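Local coordinates for T cell receptor mu chain (Monodelphis domestica, PDB 7L15), which pairs with a gamma chain to form the marsupial gamma mu T cell receptor and probably takes part in antigen recognition, at residues Q175-A180 / A189-R194; V140-D145 / I212-Q217; L60-L65 / G75-S80; K30-K35 / L90-L95. All blocks are in the same frame, centred on the assembly; numbering follows the deposited sequence. Where two conformers were deposited one is given.

Contact 1 of 4, residues Q175-A180 / A189-R194; sequences QSLSLA and AIHIGR
Gln-175 and His-191 meet through their polar ends. NE2 of His-191 donates to OE1 of Gln-175 at 2.9 Å in a nearly straight bond (165°); the donor sits in the amide's carbonyl plane, on a lone pair of OE1, and OE1 in turn lies in the plane of the imidazole. The amide plane is turned nearly perpendicular to the imidazole (85°), with the oxygen at the ring edge, while CB of Gln-175 passes 3.6 Å from the same NE2. CB of Leu-177, the residue directly across from His-191 in a non-hydrogen-bonded pair, touches ND1 of His-191 at 3.5 Å, also at the ring edge. The imidazole reaches these neighbours because its CG lies anti to the backbone N (chi1 -167°). Beyond it, CD1 of Leu-177 rests against CB of Ala-189 at 4.1 Å.

Beneath these groups runs an antiparallel hairpin, the D and E strands of a C1-set immunoglobulin domain. Ser-176 and Ile-192 exchange two backbone bonds, as do Ser-178 and Ile-190; Ile-192 N to Ser-176 O measures 2.8 Å. A water donates to both Ser-176 O and Ile-190 O, giving these carbonyls a further partner.

The second shell fixes the amide. OE1 of Gln-175 also accepts from Leu-165 N and NE2 donates to Ile-172 O, so the group that holds the histidine is itself held by two strands of the opposing sheet, 162-167 and 170-173. On the other face of the hairpin, Ser-178, Ile-190 and Ile-192 pack on Val-187, Trp-189 and Leu-148 of the T cell receptor gamma chain.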
loop_
_atom_site.group_PDB
_atom_site.type_symbol
_atom_site.label_atom_id
_atom_site.label_comp_id
_atom_site.label_asym_id
_atom_site.label_seq_id
_atom_site.Cartn_x
_atom_site.Cartn_y
_atom_site.Cartn_z
ATOM N N GLN A 175 -10.185 -11.366 -20.661
ATOM C CA GLN A 175 -8.920 -11.857 -20.120
ATOM C C GLN A 175 -8.111 -10.721 -19.513
ATOM O O GLN A 175 -8.125 -9.599 -20.028
ATOM C CB GLN A 175 -8.090 -12.526 -21.215
ATOM C CG GLN A 175 -8.625 -13.852 -21.686
ATOM C CD GLN A 175 -7.795 -14.438 -22.813
ATOM O OE1 GLN A 175 -6.583 -14.655 -22.674
ATOM N NE2 GLN A 175 -8.444 -14.697 -23.940
ATOM N N SER A 176 -7.387 -11.023 -18.424
ATOM C CA SER A 176 -6.525 -10.056 -17.742
ATOM C C SER A 176 -5.559 -10.776 -16.796
ATOM O O SER A 176 -5.939 -11.733 -16.116
ATOM C CB SER A 176 -7.343 -9.027 -16.960
ATOM O OG SER A 176 -8.119 -9.677 -15.979
ATOM N N LEU A 177 -4.329 -10.266 -16.718
ATOM C CA LEU A 177 -3.205 -10.955 -16.098
ATOM C C LEU A 177 -2.697 -10.189 -14.885
ATOM O O LEU A 177 -2.426 -8.988 -14.976
ATOM C CB LEU A 177 -2.063 -11.108 -17.103
ATOM C CG LEU A 177 -0.766 -11.691 -16.545
ATOM C CD1 LEU A 177 -0.943 -13.161 -16.244
ATOM C CD2 LEU A 177 0.338 -11.481 -17.539
ATOM N N SER A 178 -2.525 -10.888 -13.767
ATOM C CA SER A 178 -1.926 -10.316 -12.563
ATOM C C SER A 178 -0.675 -11.103 -12.209
ATOM O O SER A 178 -0.683 -12.338 -12.212
ATOM C CB SER A 178 -2.893 -10.336 -11.378
ATOM O OG SER A 178 -4.152 -9.775 -11.711
ATOM N N LEU A 179 0.394 -10.389 -11.890
ATOM C CA LEU A 179 1.695 -11.002 -11.702
ATOM C C LEU A 179 2.311 -10.403 -10.458
ATOM O O LEU A 179 2.203 -9.194 -10.247
ATOM C CB LEU A 179 2.588 -10.746 -12.929
ATOM C CG LEU A 179 3.991 -11.339 -12.950
ATOM C CD1 LEU A 179 4.248 -12.020 -14.280
ATOM C CD2 LEU A 179 4.999 -10.237 -12.727
ATOM N N ALA A 180 2.941 -11.232 -9.630
ATOM C CA ALA A 180 3.549 -10.708 -8.409
ATOM C C ALA A 180 4.728 -11.570 -7.995
ATOM O O ALA A 180 4.721 -12.787 -8.221
ATOM C CB ALA A 180 2.544 -10.646 -7.247
ATOM N N ALA A 189 1.531 -15.961 -10.998
ATOM C CA ALA A 189 0.641 -15.080 -11.724
ATOM C C ALA A 189 -0.688 -15.782 -11.884
ATOM O O ALA A 189 -0.775 -17.014 -11.830
ATOM C CB ALA A 189 1.225 -14.689 -13.091
ATOM N N ILE A 190 -1.723 -14.970 -12.054
ATOM C CA ILE A 190 -3.078 -15.434 -12.283
ATOM C C ILE A 190 -3.618 -14.692 -13.486
ATOM O O ILE A 190 -3.550 -13.460 -13.535
ATOM C CB ILE A 190 -3.987 -15.209 -11.059
ATOM C CG1 ILE A 190 -3.575 -16.154 -9.939
ATOM C CG2 ILE A 190 -5.450 -15.439 -11.435
ATOM C CD1 ILE A 190 -4.375 -15.989 -8.766
ATOM N N HIS A 191 -4.141 -15.442 -14.453
ATOM C CA HIS A 191 -4.794 -14.906 -15.636
ATOM C C HIS A 191 -6.278 -15.259 -15.547
ATOM O O HIS A 191 -6.630 -16.442 -15.491
ATOM C CB HIS A 191 -4.146 -15.500 -16.889
ATOM C CG HIS A 191 -4.506 -14.810 -18.169
ATOM N ND1 HIS A 191 -4.234 -13.480 -18.401
ATOM C CD2 HIS A 191 -5.072 -15.280 -19.305
ATOM C CE1 HIS A 191 -4.639 -13.153 -19.613
ATOM N NE2 HIS A 191 -5.149 -14.229 -20.186
ATOM N N ILE A 192 -7.142 -14.242 -15.542
ATOM C CA ILE A 192 -8.574 -14.412 -15.324
ATOM C C ILE A 192 -9.315 -14.253 -16.645
ATOM O O ILE A 192 -8.952 -13.406 -17.469
ATOM C CB ILE A 192 -9.081 -13.400 -14.283
ATOM C CG1 ILE A 192 -8.464 -13.703 -12.916
ATOM C CG2 ILE A 192 -10.587 -13.422 -14.206
ATOM C CD1 ILE A 192 -9.004 -14.931 -12.274
ATOM N N GLY A 193 -10.355 -15.064 -16.848
ATOM C CA GLY A 193 -11.207 -14.889 -18.007
ATOM C C GLY A 193 -12.605 -15.393 -17.726
ATOM O O GLY A 193 -12.871 -15.984 -16.681
ATOM N N ARG A 194 -13.512 -15.138 -18.678
ATOM C CA ARG A 194 -14.917 -15.521 -18.565
ATOM C C ARG A 194 -15.247 -16.542 -19.644
ATOM O O ARG A 194 -14.997 -16.299 -20.827
ATOM C CB ARG A 194 -15.839 -14.305 -18.690
ATOM C CG ARG A 194 -15.350 -13.050 -17.968
ATOM C CD ARG A 194 -14.901 -13.312 -16.560
ATOM N NE ARG A 194 -16.016 -13.583 -15.677
ATOM C CZ ARG A 194 -16.343 -12.805 -14.656
ATOM N NH1 ARG A 194 -15.618 -11.722 -14.393
ATOM N NH2 ARG A 194 -17.380 -13.118 -13.893
HETATM O O HOH W 1 -5.802 -11.100 -13.076
#

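Contact 2 of 4, residues V140-D145 / I212-Q217; sequences VFLVRD and IHMSHQ
Strands 140-145 and 212-216 run the same way at 25° to each other, their axes 6.1 Å apart at closest approach, with Val-140 set against His-213. They are the A and G strands of the C1-set immunoglobulin sandwich. Each borders a different sheet, so side chains rather than paired backbones join them. At one end CG2 of Val-140 meets CG2 of Ile-212 at 3.6 Å, the two side chains lying askew.

The centre belongs to Met-214 and Leu-142. With CG anti to the backbone N (chi1 180°) and a bend at the sulfur, the methionine brings SD and CE to the backbone of strand 140-145. CE lies 3.5 Å from CB of Leu-142, and SD takes a weak hydrogen bond from Leu-142 N at 3.6 Å. Leu-142 sends CD1 the other way, to 3.5 Å from Met-214 O. It also reaches inward to Cys-203, a half of the domain's disulfide.

His-216 was modelled in two conformers, so its contacts are less certain. In one, Leu-142 CB sits over a ring face, toward its rim, and the guanidinium of Arg-144 lies nearly coplanar with the imidazole, NH1 standing 3.6 Å from ND1 at its edge.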
loop_
_atom_site.group_PDB
_atom_site.type_symbol
_atom_site.label_atom_id
_atom_site.label_comp_id
_atom_site.label_asym_id
_atom_site.label_seq_id
_atom_site.Cartn_x
_atom_site.Cartn_y
_atom_site.Cartn_z
ATOM N N VAL A 140 1.313 -24.830 -14.674
ATOM C CA VAL A 140 0.083 -24.174 -15.100
ATOM C C VAL A 140 -1.116 -24.985 -14.622
ATOM O O VAL A 140 -1.206 -26.186 -14.891
ATOM C CB VAL A 140 0.049 -23.990 -16.631
ATOM C CG1 VAL A 140 -1.238 -23.334 -17.062
ATOM C CG2 VAL A 140 1.251 -23.160 -17.082
ATOM N N PHE A 141 -2.050 -24.322 -13.940
ATOM C CA PHE A 141 -3.234 -24.980 -13.409
ATOM C C PHE A 141 -4.466 -24.188 -13.786
ATOM O O PHE A 141 -4.482 -22.962 -13.634
ATOM C CB PHE A 141 -3.143 -25.112 -11.891
ATOM C CG PHE A 141 -1.857 -25.709 -11.436
ATOM C CD1 PHE A 141 -1.683 -27.090 -11.433
ATOM C CD2 PHE A 141 -0.808 -24.903 -11.041
ATOM C CE1 PHE A 141 -0.461 -27.655 -11.033
ATOM C CE2 PHE A 141 0.408 -25.463 -10.625
ATOM C CZ PHE A 141 0.577 -26.841 -10.620
ATOM N N LEU A 142 -5.500 -24.889 -14.257
ATOM C CA LEU A 142 -6.799 -24.281 -14.507
ATOM C C LEU A 142 -7.690 -24.449 -13.286
ATOM O O LEU A 142 -7.720 -25.518 -12.669
ATOM C CB LEU A 142 -7.476 -24.915 -15.723
ATOM C CG LEU A 142 -7.036 -24.504 -17.123
ATOM C CD1 LEU A 142 -7.665 -25.445 -18.141
ATOM C CD2 LEU A 142 -7.467 -23.076 -17.377
ATOM N N VAL A 143 -8.413 -23.384 -12.936
ATOM C CA VAL A 143 -9.382 -23.425 -11.852
ATOM C C VAL A 143 -10.633 -22.709 -12.326
ATOM O O VAL A 143 -10.560 -21.717 -13.058
ATOM C CB VAL A 143 -8.865 -22.767 -10.550
ATOM C CG1 VAL A 143 -9.766 -23.167 -9.373
ATOM C CG2 VAL A 143 -7.402 -23.126 -10.294
ATOM N N ARG A 144 -11.783 -23.196 -11.873
ATOM C CA ARG A 144 -13.080 -22.708 -12.316
ATOM C C ARG A 144 -13.967 -22.374 -11.126
ATOM O O ARG A 144 -13.873 -22.989 -10.065
ATOM C CB ARG A 144 -13.797 -23.741 -13.183
ATOM C CG ARG A 144 -13.993 -23.314 -14.602
ATOM C CD ARG A 144 -14.977 -24.237 -15.289
ATOM N NE ARG A 144 -15.060 -23.968 -16.718
ATOM C CZ ARG A 144 -14.345 -24.606 -17.639
ATOM N NH1 ARG A 144 -13.489 -25.556 -17.283
ATOM N NH2 ARG A 144 -14.487 -24.292 -18.916
ATOM N N ASP A 145 -14.812 -21.365 -11.311
ATOM C CA ASP A 145 -15.922 -21.089 -10.400
ATOM C C ASP A 145 -17.026 -20.499 -11.273
ATOM O O ASP A 145 -16.919 -19.352 -11.722
ATOM C CB ASP A 145 -15.513 -20.146 -9.276
ATOM C CG ASP A 145 -16.565 -20.039 -8.190
ATOM O OD1 ASP A 145 -16.971 -21.083 -7.638
ATOM O OD2 ASP A 145 -16.970 -18.908 -7.868
ATOM N N ILE A 212 3.976 -24.026 -22.161
ATOM C CA ILE A 212 3.378 -24.834 -21.105
ATOM C C ILE A 212 1.885 -24.564 -21.136
ATOM O O ILE A 212 1.452 -23.455 -21.464
ATOM C CB ILE A 212 3.948 -24.526 -19.703
ATOM C CG1 ILE A 212 5.481 -24.486 -19.708
ATOM C CG2 ILE A 212 3.450 -25.547 -18.688
ATOM C CD1 ILE A 212 6.046 -23.104 -19.943
ATOM N N HIS A 213 1.094 -25.581 -20.799
ATOM C CA HIS A 213 -0.350 -25.437 -20.923
ATOM C C HIS A 213 -1.071 -26.492 -20.095
ATOM O O HIS A 213 -0.519 -27.550 -19.781
ATOM C CB HIS A 213 -0.789 -25.536 -22.388
ATOM C CG HIS A 213 -0.665 -26.913 -22.962
ATOM N ND1 HIS A 213 0.463 -27.341 -23.630
ATOM C CD2 HIS A 213 -1.528 -27.955 -22.976
ATOM C CE1 HIS A 213 0.291 -28.591 -24.024
ATOM N NE2 HIS A 213 -0.909 -28.985 -23.641
ATOM N N MET A 214 -2.324 -26.177 -19.758
ATOM C CA MET A 214 -3.320 -27.111 -19.250
ATOM C C MET A 214 -4.634 -26.866 -19.989
ATOM O O MET A 214 -4.966 -25.722 -20.314
ATOM C CB MET A 214 -3.529 -26.958 -17.732
ATOM C CG MET A 214 -4.583 -27.920 -17.154
ATOM S SD MET A 214 -4.429 -28.163 -15.360
ATOM C CE MET A 214 -6.110 -28.014 -14.781
ATOM N N SER A 215 -5.381 -27.930 -20.262
ATOM C CA SER A 215 -6.698 -27.788 -20.869
ATOM C C SER A 215 -7.702 -28.668 -20.150
ATOM O O SER A 215 -7.384 -29.783 -19.735
ATOM C CB SER A 215 -6.728 -28.155 -22.375
ATOM O OG SER A 215 -5.453 -28.426 -22.926
ATOM N N HIS A 216 -8.917 -28.160 -20.013
ATOM C CA HIS A 216 -10.057 -28.959 -19.597
ATOM C C HIS A 216 -10.864 -29.238 -20.859
ATOM O O HIS A 216 -11.497 -28.330 -21.406
ATOM C CB HIS A 216 -10.884 -28.232 -18.537
ATOM C CG HIS A 216 -10.304 -28.308 -17.158
ATOM N ND1 HIS A 216 -10.778 -27.546 -16.109
ATOM C CD2 HIS A 216 -9.296 -29.060 -16.652
ATOM C CE1 HIS A 216 -10.087 -27.826 -15.018
ATOM N NE2 HIS A 216 -9.187 -28.746 -15.319
ATOM N N GLN A 217 -10.805 -30.478 -21.342
ATOM C CA GLN A 217 -11.502 -30.844 -22.563
ATOM C C GLN A 217 -12.995 -30.966 -22.296
ATOM O O GLN A 217 -13.426 -31.277 -21.182
ATOM C CB GLN A 217 -10.959 -32.157 -23.143
ATOM C CG GLN A 217 -9.499 -32.088 -23.623
ATOM C CD GLN A 217 -9.253 -31.065 -24.743
ATOM O OE1 GLN A 217 -10.170 -30.673 -25.471
ATOM N NE2 GLN A 217 -7.998 -30.637 -24.882
#

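Contact 3 of 4, residues L60-L65 / G75-S80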
loop_
_atom_site.group_PDB
_atom_site.type_symbol
_atom_site.label_atom_id
_atom_site.label_comp_id
_atom_site.label_asym_id
_atom_site.label_seq_id
_atom_site.Cartn_x
_atom_site.Cartn_y
_atom_site.Cartn_z
ATOM N N LEU A 60 6.309 5.369 7.572
ATOM C CA LEU A 60 7.024 4.714 8.653
ATOM C C LEU A 60 8.353 5.415 8.898
ATOM O O LEU A 60 9.139 5.620 7.971
ATOM C CB LEU A 60 7.240 3.231 8.323
ATOM C CG LEU A 60 7.700 2.279 9.435
ATOM C CD1 LEU A 60 6.762 2.316 10.638
ATOM C CD2 LEU A 60 7.805 0.873 8.847
ATOM N N TRP A 61 8.604 5.779 10.145
ATOM C CA TRP A 61 9.922 6.265 10.512
ATOM C C TRP A 61 10.957 5.147 10.380
ATOM O O TRP A 61 10.722 4.014 10.799
ATOM C CB TRP A 61 9.889 6.799 11.938
ATOM C CG TRP A 61 11.209 7.259 12.449
ATOM C CD1 TRP A 61 11.793 8.464 12.230
ATOM C CD2 TRP A 61 12.106 6.518 13.284
ATOM N NE1 TRP A 61 13.006 8.529 12.882
ATOM C CE2 TRP A 61 13.222 7.344 13.534
ATOM C CE3 TRP A 61 12.075 5.237 13.841
ATOM C CZ2 TRP A 61 14.303 6.930 14.320
ATOM C CZ3 TRP A 61 13.155 4.819 14.626
ATOM C CH2 TRP A 61 14.252 5.669 14.857
ATOM N N LEU A 62 12.110 5.472 9.796
ATOM C CA LEU A 62 13.197 4.517 9.619
ATOM C C LEU A 62 14.399 4.808 10.499
ATOM O O LEU A 62 14.949 3.885 11.105
ATOM C CB LEU A 62 13.664 4.497 8.162
ATOM C CG LEU A 62 12.654 4.122 7.093
ATOM C CD1 LEU A 62 13.366 4.136 5.773
ATOM C CD2 LEU A 62 12.062 2.773 7.392
ATOM N N THR A 63 14.845 6.065 10.538
ATOM C CA THR A 63 16.066 6.466 11.225
ATOM C C THR A 63 16.131 7.987 11.217
ATOM O O THR A 63 15.449 8.643 10.431
ATOM C CB THR A 63 17.316 5.869 10.558
ATOM O OG1 THR A 63 18.501 6.394 11.172
ATOM C CG2 THR A 63 17.335 6.184 9.087
ATOM N N GLY A 64 16.944 8.543 12.119
ATOM C CA GLY A 64 17.117 9.985 12.163
ATOM C C GLY A 64 18.370 10.337 12.923
ATOM O O GLY A 64 19.002 9.475 13.536
ATOM N N LEU A 65 18.735 11.618 12.880
ATOM C CA LEU A 65 19.969 12.014 13.544
ATOM C C LEU A 65 20.020 13.519 13.729
ATOM O O LEU A 65 19.349 14.282 13.024
ATOM C CB LEU A 65 21.210 11.546 12.770
ATOM C CG LEU A 65 21.640 12.281 11.498
ATOM C CD1 LEU A 65 23.043 11.868 11.075
ATOM C CD2 LEU A 65 20.670 12.046 10.360
ATOM N N GLY A 75 18.680 -2.902 12.898
ATOM C CA GLY A 75 20.135 -2.903 12.796
ATOM C C GLY A 75 20.662 -2.635 11.394
ATOM O O GLY A 75 21.680 -1.960 11.223
ATOM N N ARG A 76 19.992 -3.170 10.373
ATOM C CA ARG A 76 20.463 -3.021 8.998
ATOM C C ARG A 76 20.269 -1.596 8.436
ATOM O O ARG A 76 20.756 -1.319 7.330
ATOM C CB ARG A 76 19.776 -4.056 8.099
ATOM C CG ARG A 76 18.269 -3.863 7.947
ATOM C CD ARG A 76 17.543 -5.061 7.294
ATOM N NE ARG A 76 16.137 -4.687 7.131
ATOM C CZ ARG A 76 15.573 -4.287 5.993
ATOM N NH1 ARG A 76 16.269 -4.249 4.860
ATOM N NH2 ARG A 76 14.294 -3.933 5.993
ATOM N N ILE A 77 19.630 -0.689 9.181
ATOM C CA ILE A 77 19.312 0.674 8.744
ATOM C C ILE A 77 20.170 1.672 9.518
ATOM O O ILE A 77 20.220 1.620 10.754
ATOM C CB ILE A 77 17.826 0.984 8.974
ATOM C CG1 ILE A 77 16.943 -0.002 8.194
ATOM C CG2 ILE A 77 17.511 2.479 8.665
ATOM C CD1 ILE A 77 15.465 0.302 8.252
ATOM N N THR A 78 20.834 2.587 8.809
ATOM C CA THR A 78 21.618 3.628 9.477
ATOM C C THR A 78 21.567 4.918 8.661
ATOM O O THR A 78 21.221 4.924 7.479
ATOM C CB THR A 78 23.094 3.226 9.700
ATOM O OG1 THR A 78 23.676 2.840 8.457
ATOM C CG2 THR A 78 23.241 2.055 10.693
ATOM N N SER A 79 21.923 6.018 9.311
ATOM C CA SER A 79 22.025 7.299 8.637
ATOM C C SER A 79 23.296 7.999 9.102
ATOM O O SER A 79 23.881 7.646 10.121
ATOM C CB SER A 79 20.790 8.163 8.895
ATOM O OG SER A 79 20.555 8.265 10.282
ATOM N N SER A 80 23.735 8.987 8.332
ATOM C CA SER A 80 24.967 9.689 8.664
ATOM C C SER A 80 24.933 11.054 7.996
ATOM O O SER A 80 24.061 11.341 7.166
ATOM C CB SER A 80 26.197 8.889 8.225
ATOM O OG SER A 80 26.142 8.627 6.835
#
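Strand 60-65 and strand 77-80 point broadly the same way, 31° apart, and their axes approach to 6.5 Å with Thr-63 opposite Thr-78. The pair belongs to the V-set immunoglobulin fold, where they correspond to the C' and D strands. They sit at the margin of the sandwich, C' on the side that faces the partner chain and D beside strand 87-92, and what joins them is side-chain packing rather than backbone bonding.

Thr-63 carries the centre of the contact, and its two branches do different work. CG2 turns to the apolar side, meeting CG2 of Ile-77 at 3.7 Å as the two side chains pass at a slant. OG1, placed anti to the backbone N (chi1 174°), turns to the polar side and accepts a hydrogen bond from OG of Ser-79 at 2.9 Å. The same OG1 is hydrogen-bonded to the backbone oxygen of Asp-71 in the neighbouring C'' strand. One buried hydroxyl thus links three strands, and its rotation is set by a bond on each of two of them.

Apolar groups continue the contact along both strands. Ile-77 also reaches Leu-62, with CG2 3.8 Å from the backbone O of Leu-62 and CD1 4.3 Å from its CD2. Toward the far end Leu-65 takes over, its CG in the crowded position between backbone N and carbonyl carbon (chi1 76°). From there its two methyls divide: CD1 lies against the main chain of Ser-80, 3.7 Å from its C, and CD2 stops 3.8 Å from OG of Ser-79.

Contact 4 of 4, residues K30-K35 / L90-L95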
loop_
_atom_site.group_PDB
_atom_site.type_symbol
_atom_site.label_atom_id
_atom_site.label_comp_id
_atom_site.label_asym_id
_atom_site.label_seq_id
_atom_site.Cartn_x
_atom_site.Cartn_y
_atom_site.Cartn_z
ATOM N N LYS A 30 20.864 -6.379 -1.907
ATOM C CA LYS A 30 21.793 -5.273 -2.081
ATOM C C LYS A 30 21.605 -4.227 -0.985
ATOM O O LYS A 30 20.668 -4.270 -0.182
ATOM C CB LYS A 30 21.620 -4.623 -3.454
ATOM C CG LYS A 30 22.020 -5.515 -4.630
ATOM C CD LYS A 30 23.513 -5.576 -4.801
ATOM C CE LYS A 30 23.879 -5.945 -6.229
ATOM N NZ LYS A 30 24.921 -6.998 -6.221
ATOM N N THR A 31 22.517 -3.270 -0.962
ATOM C CA THR A 31 22.483 -2.194 0.010
ATOM C C THR A 31 21.900 -0.946 -0.637
ATOM O O THR A 31 22.307 -0.557 -1.735
ATOM C CB THR A 31 23.881 -1.928 0.559
ATOM O OG1 THR A 31 24.287 -3.055 1.350
ATOM C CG2 THR A 31 23.900 -0.649 1.427
ATOM N N LEU A 32 20.939 -0.336 0.038
ATOM C CA LEU A 32 20.386 0.935 -0.396
ATOM C C LEU A 32 21.239 2.067 0.171
ATOM O O LEU A 32 21.528 2.082 1.367
ATOM C CB LEU A 32 18.939 1.059 0.075
ATOM C CG LEU A 32 18.206 2.333 -0.340
ATOM C CD1 LEU A 32 18.106 2.383 -1.857
ATOM C CD2 LEU A 32 16.837 2.375 0.304
ATOM N N SER A 33 21.640 3.010 -0.682
ATOM C CA SER A 33 22.340 4.218 -0.245
ATOM C C SER A 33 21.639 5.441 -0.819
ATOM O O SER A 33 21.687 5.665 -2.027
ATOM C CB SER A 33 23.803 4.203 -0.689
ATOM O OG SER A 33 24.373 2.924 -0.505
ATOM N N LEU A 34 21.017 6.252 0.036
ATOM C CA LEU A 34 20.345 7.456 -0.425
ATOM C C LEU A 34 21.052 8.687 0.119
ATOM O O LEU A 34 21.681 8.650 1.181
ATOM C CB LEU A 34 18.870 7.482 -0.004
ATOM C CG LEU A 34 18.026 6.287 -0.473
ATOM C CD1 LEU A 34 16.541 6.474 -0.181
ATOM C CD2 LEU A 34 18.230 6.039 -1.954
ATOM N N LYS A 35 20.933 9.783 -0.616
ATOM C CA LYS A 35 21.474 11.063 -0.191
ATOM C C LYS A 35 20.335 12.072 -0.120
ATOM O O LYS A 35 19.423 12.049 -0.949
ATOM C CB LYS A 35 22.580 11.553 -1.149
ATOM C CG LYS A 35 23.044 12.971 -0.852
ATOM C CD LYS A 35 24.343 13.326 -1.567
ATOM C CE LYS A 35 24.192 13.245 -3.069
ATOM N NZ LYS A 35 25.147 14.153 -3.748
ATOM N N LEU A 90 21.262 7.806 3.947
ATOM C CA LEU A 90 20.557 6.643 4.451
ATOM C C LEU A 90 21.249 5.400 3.922
ATOM O O LEU A 90 21.659 5.350 2.757
ATOM C CB LEU A 90 19.090 6.663 4.026
ATOM C CG LEU A 90 18.273 5.392 4.249
ATOM C CD1 LEU A 90 18.019 5.207 5.710
ATOM C CD2 LEU A 90 16.936 5.450 3.508
ATOM N N GLN A 91 21.396 4.398 4.771
ATOM C CA GLN A 91 21.905 3.120 4.306
ATOM C C GLN A 91 21.032 2.004 4.840
ATOM O O GLN A 91 20.779 1.935 6.043
ATOM C CB GLN A 91 23.350 2.888 4.725
ATOM C CG GLN A 91 23.773 1.475 4.402
ATOM C CD GLN A 91 25.216 1.182 4.756
ATOM O OE1 GLN A 91 26.131 1.509 3.990
ATOM N NE2 GLN A 91 25.429 0.549 5.915
ATOM N N ILE A 92 20.557 1.144 3.940
ATOM C CA ILE A 92 19.759 -0.006 4.314
ATOM C C ILE A 92 20.386 -1.214 3.649
ATOM O O ILE A 92 20.347 -1.352 2.415
ATOM C CB ILE A 92 18.285 0.131 3.925
ATOM C CG1 ILE A 92 17.667 1.329 4.635
ATOM C CG2 ILE A 92 17.518 -1.110 4.352
ATOM C CD1 ILE A 92 16.158 1.439 4.435
ATOM N N GLU A 93 20.980 -2.074 4.455
ATOM C CA GLU A 93 21.573 -3.292 3.947
ATOM C C GLU A 93 20.504 -4.346 3.793
ATOM O O GLU A 93 19.448 -4.285 4.432
ATOM C CB GLU A 93 22.656 -3.795 4.889
ATOM C CG GLU A 93 23.690 -2.752 5.172
ATOM C CD GLU A 93 25.011 -3.359 5.539
ATOM O OE1 GLU A 93 25.467 -3.104 6.667
ATOM O OE2 GLU A 93 25.584 -4.099 4.704
ATOM N N ASP A 94 20.798 -5.322 2.928
ATOM C CA ASP A 94 19.994 -6.534 2.783
ATOM C C ASP A 94 18.555 -6.212 2.380
ATOM O O ASP A 94 17.594 -6.671 3.003
ATOM C CB ASP A 94 20.033 -7.384 4.061
ATOM C CG ASP A 94 19.567 -8.813 3.815
ATOM O OD1 ASP A 94 19.454 -9.187 2.632
ATOM O OD2 ASP A 94 19.308 -9.562 4.782
ATOM N N LEU A 95 18.415 -5.422 1.311
ATOM C CA LEU A 95 17.094 -5.027 0.836
ATOM C C LEU A 95 16.238 -6.244 0.511
ATOM O O LEU A 95 16.720 -7.248 -0.025
ATOM C CB LEU A 95 17.213 -4.161 -0.417
ATOM C CG LEU A 95 17.717 -2.726 -0.304
ATOM C CD1 LEU A 95 17.903 -2.160 -1.711
ATOM C CD2 LEU A 95 16.717 -1.906 0.483
HETATM O O HOH W 2 23.507 -5.371 1.636
HETATM O O HOH W 3 25.759 3.329 2.169
#
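The carbonyl oxygen of Ile-92 is gripped from strand 32-35 and its lead-in: Leu-32 N donates to it at 2.7 Å, with the donor tilted 27° from the carbonyl plane, and CA of Thr-31 adds a C-H contact at 3.3 Å. Leu-32 answers with its own O, which accepts from Ile-92 N and is approached by CA of Gln-91 at 3.1 Å. Leu-34 and Leu-90 repeat the two-bond exchange further along. Past the last bridge the chain turns at Asp-94, whose backbone has a positive phi (60°), and Leu-95 N comes back to donate a nearly straight bond to Lys-30 O at 2.9 Å.

The side chains divide between the two faces of the sheet. On the inner one, Leu-34 and Leu-90 lie alongside each other and point the same way, CD1 of the first 3.8 Å from CD2 of the second. CB of Leu-32 touches both CB of Ile-92 (4.0 Å) and CD2 of Leu-95 (3.7 Å). Tyr-103 of the opposing sheet packs on Leu-32, Leu-34, Leu-90 and Ile-92.

The outer face is polar and partly watered. With OG1 of Thr-31 beside the backbone N (chi1 -68°), CG2 takes the position anti to that nitrogen and meets the aliphatic CG of Gln-91 at 3.7 Å. A water bridges OE1 of Gln-91, to which it donates, and OG of Ser-33; another accepts from Asp-94 N and is also hydrogen-bonded to OG1 of Thr-31. These are the B and E strands, antiparallel neighbours in one sheet of the V-set immunoglobulin sandwich, with their leucines turned into the core.

The four contacts fall into two pairs, one in each immunoglobulin domain. Along the chain, contact 4 opens first and encloses contact 3 within the V-set domain; contact 2 then encloses contact 1 in the C1-set domain. The centres of contacts 3 and 4 lie 10 Å apart. Those of contacts 1 and 2 are 13 Å apart, whereas centres in different domains are separated by 33 to 47 Å. Contacts 3 and 4 touch directly, because strands 77-82 and 87-92 are neighbours in one sheet and bond through Thr-78 and Gln-91. Contacts 1 and 2 share a sheet without touching. In each domain one contact pairs neighbouring strands and the other joins strands across the sandwich edge, and no contact spans the two domains.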